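Local coordinates for protein DnaJ homolog dnj-2 (Caenorhabditis elegans, PDB 2QSA) that probably acts as a membrane-bound Hsp40 co-chaperone whose N-terminal J domain, the part crystallised here, would stimulate the ATPase activity of an Hsp70 partner, at residues Y37-L40 against A41-H44; E54-L57 against A58-R61; Y93-Y96 against Q97-L101. One frame throughout, in Å; residues are numbered along the deposited sequence.

In the fold
All three contacts are local, between successive turns of one helix, and all lie toward the surface. Interactions 1 and 2 sit on the two arms of the J-domain hairpin, helix 30-43 and helix 52-73, and touch where His-44 O lies 3.4 Å from Ala-58 CB. Interaction 3 is on helix 91-101, its centre about 28 Å from those of the other two. Each contact rests on four backbone bonds from residue i+4 to residue i, but the side-chain chemistry differs: a methyl over a phenol in interaction 1, on the side of helix 30-43 that faces helix 52-73; aliphatic and carboxylate groups with a bound water in interaction 2; and tyrosines around a glutamine in interaction 3.

Interaction 1: residues Y37-L40 against A41-H44; sequences YRAL and ARKH
Ala-41 N donates to Tyr-37 O at 2.8 Å, the shortest of four successive i to i+4 backbone bonds, and its N-H...O angle of 165° makes it nearly straight. The same two residues also meet through their side chains: Ala-41 CB lies over one face of the Tyr-37 ring, shifted toward the rim, and its 4.0 Å distance from the ring centroid fits a CH-pi contact. Chi1 of Tyr-37 (161°) puts CG trans to the backbone N and swings the phenol forward along the helix, so that CE1 comes within 3.7 Å of Ala-41 CB. The last bond of the series, His-44 N to Leu-40 O at 2.9 Å, is more bent, at 143°, as the chain there leaves helical geometry. His-44 CD2 also approaches Leu-40 O, at 3.3 Å, with the imidazole oblique to it. Arg-42 N, meanwhile, donates to Arg-38 O at 3.0 Å. His-44 immediately precedes the His-Pro-Asp signature of J domains, so this is the end of helix 30-43 leading into that loop. Helix 52-73 packs along this side: Tyr-37 stacks on Tyr-69 and touches Ile-65, Ala-41 meets Phe-62, and His-44 rests on Arg-61 and Ile-65.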
loop_
_atom_site.group_PDB
_atom_site.type_symbol
_atom_site.label_atom_id
_atom_site.label_comp_id
_atom_site.label_asym_id
_atom_site.label_seq_id
_atom_site.Cartn_x
_atom_site.Cartn_y
_atom_site.Cartn_z
ATOM N N TYR A 37 0.985 -8.982 -5.296
ATOM C CA TYR A 37 0.115 -7.981 -5.881
ATOM C C TYR A 37 -0.796 -8.624 -6.906
ATOM O O TYR A 37 -2.011 -8.409 -6.885
ATOM C CB TYR A 37 0.891 -6.810 -6.506
ATOM C CG TYR A 37 0.006 -6.047 -7.488
ATOM C CD1 TYR A 37 -1.012 -5.184 -7.002
ATOM C CD2 TYR A 37 0.150 -6.212 -8.881
ATOM C CE1 TYR A 37 -1.881 -4.509 -7.870
ATOM C CE2 TYR A 37 -0.683 -5.505 -9.778
ATOM C CZ TYR A 37 -1.708 -4.686 -9.254
ATOM O OH TYR A 37 -2.528 -4.061 -10.119
ATOM N N ARG A 38 -0.230 -9.388 -7.833
ATOM C CA ARG A 38 -1.043 -9.914 -8.950
ATOM C C ARG A 38 -2.162 -10.837 -8.429
ATOM O O ARG A 38 -3.292 -10.756 -8.919
ATOM C CB ARG A 38 -0.182 -10.626 -10.008
ATOM C CG ARG A 38 0.758 -9.651 -10.746
ATOM C CD ARG A 38 1.927 -10.378 -11.472
ATOM N NE ARG A 38 1.408 -11.197 -12.582
ATOM C CZ ARG A 38 1.127 -10.729 -13.803
ATOM N NH1 ARG A 38 1.340 -9.441 -14.145
ATOM N NH2 ARG A 38 0.612 -11.576 -14.690
ATOM N N ALA A 39 -1.851 -11.652 -7.423
ATOM C CA ALA A 39 -2.838 -12.565 -6.830
ATOM C C ALA A 39 -3.938 -11.793 -6.130
ATOM O O ALA A 39 -5.118 -12.127 -6.288
ATOM C CB ALA A 39 -2.164 -13.537 -5.862
ATOM N N LEU A 40 -3.556 -10.784 -5.335
ATOM C CA LEU A 40 -4.581 -10.031 -4.537
ATOM C C LEU A 40 -5.401 -9.118 -5.447
ATOM O O LEU A 40 -6.611 -8.968 -5.228
ATOM C CB LEU A 40 -3.916 -9.220 -3.448
ATOM C CG LEU A 40 -3.466 -10.127 -2.301
ATOM C CD1 LEU A 40 -2.478 -9.391 -1.324
ATOM C CD2 LEU A 40 -4.707 -10.719 -1.570
ATOM N N ALA A 41 -4.746 -8.516 -6.442
ATOM C CA ALA A 41 -5.463 -7.710 -7.475
ATOM C C ALA A 41 -6.501 -8.558 -8.204
ATOM O O ALA A 41 -7.644 -8.117 -8.380
ATOM C CB ALA A 41 -4.482 -7.085 -8.477
ATOM N N ARG A 42 -6.130 -9.790 -8.570
ATOM C CA ARG A 42 -7.089 -10.707 -9.190
ATOM C C ARG A 42 -8.242 -10.993 -8.256
ATOM O O ARG A 42 -9.397 -10.954 -8.662
ATOM C CB ARG A 42 -6.433 -12.026 -9.582
ATOM C CG ARG A 42 -5.652 -11.948 -10.867
ATOM C CD ARG A 42 -5.334 -13.358 -11.385
ATOM N NE ARG A 42 -4.363 -14.066 -10.537
ATOM C CZ ARG A 42 -3.047 -13.830 -10.532
ATOM N NH1 ARG A 42 -2.529 -12.881 -11.309
ATOM N NH2 ARG A 42 -2.244 -14.526 -9.737
ATOM N N LYS A 43 -7.924 -11.273 -6.995
ATOM C CA LYS A 43 -8.958 -11.596 -5.997
ATOM C C LYS A 43 -9.974 -10.465 -5.798
ATOM O O LYS A 43 -11.162 -10.718 -5.602
ATOM C CB LYS A 43 -8.287 -11.964 -4.662
ATOM C CG LYS A 43 -9.280 -12.245 -3.522
ATOM C CD LYS A 43 -8.547 -12.498 -2.193
ATOM C CE LYS A 43 -9.560 -12.905 -1.070
ATOM N NZ LYS A 43 -8.936 -12.636 0.243
ATOM N N HIS A 44 -9.490 -9.222 -5.802
ATOM C CA HIS A 44 -10.352 -8.080 -5.472
ATOM C C HIS A 44 -10.822 -7.325 -6.701
ATOM O O HIS A 44 -11.399 -6.240 -6.577
ATOM C CB HIS A 44 -9.647 -7.174 -4.472
ATOM C CG HIS A 44 -9.453 -7.836 -3.146
ATOM N ND1 HIS A 44 -10.504 -8.116 -2.298
ATOM C CD2 HIS A 44 -8.340 -8.322 -2.542
ATOM C CE1 HIS A 44 -10.047 -8.748 -1.228
ATOM N NE2 HIS A 44 -8.738 -8.850 -1.328
#

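Interaction 2: residues E54-L57 against A58-R61; sequences EKLL and AEER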
loop_
_atom_site.group_PDB
_atom_site.type_symbol
_atom_site.label_atom_id
_atom_site.label_comp_id
_atom_site.label_asym_id
_atom_site.label_seq_id
_atom_site.Cartn_x
_atom_site.Cartn_y
_atom_site.Cartn_z
ATOM N N GLU A 54 -21.595 -4.520 -5.124
ATOM C CA GLU A 54 -20.414 -5.326 -4.773
ATOM C C GLU A 54 -19.187 -4.971 -5.612
ATOM O O GLU A 54 -18.044 -5.089 -5.144
ATOM C CB GLU A 54 -20.713 -6.818 -4.865
ATOM C CG GLU A 54 -21.726 -7.314 -3.823
ATOM C CD GLU A 54 -21.861 -8.831 -3.800
ATOM O OE1 GLU A 54 -20.957 -9.521 -4.324
ATOM O OE2 GLU A 54 -22.874 -9.338 -3.254
ATOM N N LYS A 55 -19.419 -4.541 -6.855
ATOM C CA LYS A 55 -18.312 -4.105 -7.714
ATOM C C LYS A 55 -17.649 -2.863 -7.105
ATOM O O LYS A 55 -16.413 -2.746 -7.112
ATOM C CB LYS A 55 -18.762 -3.799 -9.151
ATOM C CG LYS A 55 -19.074 -5.022 -10.004
ATOM C CD LYS A 55 -19.297 -4.558 -11.460
ATOM C CE LYS A 55 -19.623 -5.720 -12.416
ATOM N NZ LYS A 55 -18.467 -6.669 -12.618
ATOM N N LEU A 56 -18.464 -1.947 -6.562
ATOM C CA LEU A 56 -17.916 -0.755 -5.885
ATOM C C LEU A 56 -17.090 -1.145 -4.673
ATOM O O LEU A 56 -16.015 -0.575 -4.443
ATOM C CB LEU A 56 -19.037 0.228 -5.486
ATOM C CG LEU A 56 -19.756 0.828 -6.706
ATOM C CD1 LEU A 56 -20.942 1.665 -6.292
ATOM C CD2 LEU A 56 -18.794 1.625 -7.606
ATOM N N LEU A 57 -17.591 -2.124 -3.913
ATOM C CA LEU A 57 -16.860 -2.569 -2.697
ATOM C C LEU A 57 -15.547 -3.242 -3.087
ATOM O O LEU A 57 -14.522 -3.083 -2.404
ATOM C CB LEU A 57 -17.727 -3.497 -1.854
ATOM C CG LEU A 57 -18.950 -2.816 -1.241
ATOM C CD1 LEU A 57 -19.790 -3.924 -0.566
ATOM C CD2 LEU A 57 -18.558 -1.689 -0.264
ATOM N N ALA A 58 -15.553 -3.982 -4.197
ATOM C CA ALA A 58 -14.329 -4.634 -4.703
ATOM C C ALA A 58 -13.343 -3.560 -5.166
ATOM O O ALA A 58 -12.149 -3.628 -4.802
ATOM C CB ALA A 58 -14.660 -5.614 -5.852
ATOM N N GLU A 59 -13.834 -2.563 -5.919
ATOM C CA GLU A 59 -12.979 -1.430 -6.370
ATOM C C GLU A 59 -12.327 -0.699 -5.199
ATOM O O GLU A 59 -11.139 -0.339 -5.255
ATOM C CB GLU A 59 -13.756 -0.445 -7.257
ATOM C CG GLU A 59 -14.083 -1.065 -8.570
ATOM C CD GLU A 59 -14.935 -0.197 -9.478
ATOM O OE1 GLU A 59 -14.783 1.047 -9.432
ATOM O OE2 GLU A 59 -15.748 -0.783 -10.242
ATOM N N GLU A 60 -13.110 -0.510 -4.147
ATOM C CA GLU A 60 -12.639 0.124 -2.914
ATOM C C GLU A 60 -11.423 -0.628 -2.387
ATOM O O GLU A 60 -10.393 -0.030 -2.082
ATOM C CB GLU A 60 -13.728 0.089 -1.835
ATOM C CG GLU A 60 -14.707 1.236 -1.845
ATOM C CD GLU A 60 -15.856 1.035 -0.841
ATOM O OE1 GLU A 60 -15.614 0.578 0.315
ATOM O OE2 GLU A 60 -17.010 1.344 -1.213
ATOM N N ARG A 61 -11.526 -1.949 -2.297
ATOM C CA ARG A 61 -10.375 -2.684 -1.746
ATOM C C ARG A 61 -9.209 -2.728 -2.762
ATOM O O ARG A 61 -8.011 -2.612 -2.405
ATOM C CB ARG A 61 -10.787 -4.098 -1.371
ATOM C CG ARG A 61 -9.701 -4.912 -0.671
ATOM C CD ARG A 61 -9.242 -4.184 0.638
ATOM N NE ARG A 61 -8.154 -4.880 1.318
ATOM C CZ ARG A 61 -7.380 -4.259 2.219
ATOM N NH1 ARG A 61 -7.653 -2.952 2.490
ATOM N NH2 ARG A 61 -6.367 -4.868 2.849
HETATM O O HOH W 1 -14.773 -2.554 0.288
#
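Segments 54-57 and 58-61 are consecutive turns of helix 52-73, the longer arm of the J-domain helical hairpin, and four regular i to i+4 bonds join them. They run from Glu-59 N to Lys-55 O at 2.8 Å, the shortest, to Arg-61 N to Leu-57 O at 3.2 Å, with the donors of Ala-58 and Glu-60 reaching Glu-54 O and Leu-56 O between these limits. The side chains add packing rather than charge pairing. Glu-59 runs out extended beside the preceding turn: with chi1 at -69°, CG stands trans to the carbonyl carbon, 3.2 Å from Lys-55 O. Its carboxylate makes no salt bridge with Lys-55, since OE2 and Lys-55 NZ are 6.9 Å apart; that ammonium instead bonds the carbonyl oxygens of Val-49 and Pro-46, tying the helix to the loop before it. Ala-58 CB, 3.5 Å from Glu-54 O, also touches Val-49. Arg-61 directs its guanidinium away from this turn to a salt bridge with Glu-15. The Leu-57 and Glu-60 side chains run alongside each other in the same direction, although Glu-60 has two conformers and the details are doubtful. Leu-57 O, already taken by Arg-61 N, accepts a second bond, from a water whose oxygen lies 2.8 Å away.

Interaction 3: residues Y93-Y96 against Q97-L101; sequences YNYY and QYYRL
Gln-97 and Tyr-93 form the tight part of this contact. Gln-97 N donates to Tyr-93 O at 2.9 Å, and chi1 of -61° lays Gln-97 CG over one face of the Tyr-93 ring, 3.8 Å from its centroid and 18° off the normal, a CH-pi contact. A further bend at chi2 turns the amide across that ring, where NE2 crowds Tyr-93 CE1 too closely for a sound contact, and the exact placement of the amide is doubtful. As modelled, NE2 also comes to the edge of the Tyr-96 ring, in the ring plane and 3.5 Å from CD2. Shortening Gln-97 to an alanine is likely to strip the Tyr-93 face of its CH-pi partner and open a gap beside the Tyr-96 edge. Three residues further on, Arg-100 N donates to Tyr-96 O at 2.7 Å; the arginine then brings CB over the Tyr-96 ring, CD passing 3.9 Å from CE2, and ends in a salt bridge with Glu-76. By contrast, Tyr-95 and Tyr-99 are looser: their rings run side by side, meeting obliquely at 4.1 Å between CD2 and CE2. Tyr-93, Tyr-96 and Tyr-99 are largely exposed to solvent. Helix 91-101 is fastened on its inner side, Asn-94 bonding His-87 O and touching Tyr-83 and Tyr-84 of helix 75-86, while Tyr-98 meets Tyr-11 edge-to-face and Tyr-95 packs on Leu-10, both in the N-terminal segment.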
loop_
_atom_site.group_PDB
_atom_site.type_symbol
_atom_site.label_atom_id
_atom_site.label_comp_id
_atom_site.label_asym_id
_atom_site.label_seq_id
_atom_site.Cartn_x
_atom_site.Cartn_y
_atom_site.Cartn_z
ATOM N N TYR A 93 8.517 16.027 7.547
ATOM C CA TYR A 93 9.404 15.374 6.602
ATOM C C TYR A 93 8.637 14.240 5.852
ATOM O O TYR A 93 8.697 14.122 4.633
ATOM C CB TYR A 93 10.593 14.805 7.391
ATOM C CG TYR A 93 11.582 14.084 6.496
ATOM C CD1 TYR A 93 12.478 14.792 5.696
ATOM C CD2 TYR A 93 11.559 12.686 6.406
ATOM C CE1 TYR A 93 13.369 14.096 4.856
ATOM C CE2 TYR A 93 12.423 11.996 5.557
ATOM C CZ TYR A 93 13.312 12.688 4.799
ATOM O OH TYR A 93 14.127 11.934 3.959
ATOM N N ASN A 94 7.919 13.408 6.582
ATOM C CA ASN A 94 7.215 12.277 5.943
ATOM C C ASN A 94 6.126 12.735 4.987
ATOM O O ASN A 94 5.993 12.221 3.855
ATOM C CB ASN A 94 6.614 11.365 7.010
ATOM C CG ASN A 94 7.688 10.627 7.807
ATOM O OD1 ASN A 94 8.743 10.313 7.264
ATOM N ND2 ASN A 94 7.390 10.313 9.078
ATOM N N TYR A 95 5.368 13.743 5.401
ATOM C CA TYR A 95 4.381 14.310 4.491
ATOM C C TYR A 95 5.033 14.921 3.258
ATOM O O TYR A 95 4.554 14.716 2.136
ATOM C CB TYR A 95 3.557 15.383 5.204
ATOM C CG TYR A 95 2.377 14.866 6.015
ATOM C CD1 TYR A 95 2.560 14.004 7.095
ATOM C CD2 TYR A 95 1.082 15.298 5.727
ATOM C CE1 TYR A 95 1.457 13.549 7.856
ATOM C CE2 TYR A 95 -0.023 14.854 6.490
ATOM C CZ TYR A 95 0.193 13.992 7.561
ATOM O OH TYR A 95 -0.876 13.531 8.326
ATOM N N TYR A 96 6.092 15.713 3.467
ATOM C CA TYR A 96 6.820 16.341 2.369
ATOM C C TYR A 96 7.331 15.278 1.359
ATOM O O TYR A 96 7.143 15.410 0.129
ATOM C CB TYR A 96 8.010 17.133 2.951
ATOM C CG TYR A 96 8.888 17.744 1.890
ATOM C CD1 TYR A 96 8.494 18.894 1.216
ATOM C CD2 TYR A 96 10.074 17.139 1.527
ATOM C CE1 TYR A 96 9.267 19.452 0.223
ATOM C CE2 TYR A 96 10.862 17.677 0.494
ATOM C CZ TYR A 96 10.440 18.833 -0.143
ATOM O OH TYR A 96 11.196 19.388 -1.156
ATOM N N GLN A 97 7.969 14.220 1.866
ATOM C CA GLN A 97 8.522 13.200 0.956
ATOM C C GLN A 97 7.407 12.509 0.169
ATOM O O GLN A 97 7.582 12.225 -1.009
ATOM C CB GLN A 97 9.339 12.143 1.687
ATOM C CG GLN A 97 10.594 12.686 2.460
ATOM C CD GLN A 97 11.550 13.503 1.606
ATOM O OE1 GLN A 97 11.735 13.248 0.412
ATOM N NE2 GLN A 97 12.180 14.495 2.235
ATOM N N TYR A 98 6.283 12.242 0.833
ATOM C CA TYR A 98 5.131 11.610 0.164
ATOM C C TYR A 98 4.624 12.508 -0.974
ATOM O O TYR A 98 4.518 12.094 -2.150
ATOM C CB TYR A 98 4.021 11.353 1.176
ATOM C CG TYR A 98 2.745 10.784 0.572
ATOM C CD1 TYR A 98 2.668 9.440 0.206
ATOM C CD2 TYR A 98 1.621 11.575 0.397
ATOM C CE1 TYR A 98 1.534 8.898 -0.289
ATOM C CE2 TYR A 98 0.449 11.039 -0.154
ATOM C CZ TYR A 98 0.424 9.695 -0.479
ATOM O OH TYR A 98 -0.714 9.154 -1.023
ATOM N N TYR A 99 4.316 13.756 -0.634
ATOM C CA TYR A 99 3.791 14.669 -1.654
ATOM C C TYR A 99 4.798 15.083 -2.734
ATOM O O TYR A 99 4.415 15.198 -3.922
ATOM C CB TYR A 99 3.056 15.849 -0.994
ATOM C CG TYR A 99 1.761 15.437 -0.332
ATOM C CD1 TYR A 99 0.662 14.985 -1.092
ATOM C CD2 TYR A 99 1.616 15.468 1.043
ATOM C CE1 TYR A 99 -0.558 14.584 -0.472
ATOM C CE2 TYR A 99 0.415 15.076 1.670
ATOM C CZ TYR A 99 -0.672 14.645 0.903
ATOM O OH TYR A 99 -1.839 14.276 1.549
ATOM N N ARG A 100 6.073 15.250 -2.376
ATOM C CA ARG A 100 7.140 15.597 -3.343
ATOM C C ARG A 100 7.259 14.567 -4.471
ATOM O O ARG A 100 7.449 14.900 -5.650
ATOM C CB ARG A 100 8.508 15.663 -2.658
ATOM C CG ARG A 100 9.614 16.264 -3.545
ATOM C CD ARG A 100 11.025 15.958 -3.054
ATOM N NE ARG A 100 11.297 14.526 -3.130
ATOM C CZ ARG A 100 11.702 13.870 -4.227
ATOM N NH1 ARG A 100 11.926 14.496 -5.388
ATOM N NH2 ARG A 100 11.899 12.569 -4.157
ATOM N N LEU A 101 7.195 13.301 -4.088
ATOM C CA LEU A 101 7.372 12.234 -5.048
ATOM C C LEU A 101 6.228 12.221 -6.025
ATOM O O LEU A 101 6.424 11.938 -7.213
ATOM C CB LEU A 101 7.463 10.886 -4.349
ATOM C CG LEU A 101 8.811 10.216 -4.452
ATOM C CD1 LEU A 101 8.617 8.756 -4.089
ATOM C CD2 LEU A 101 9.368 10.337 -5.881
#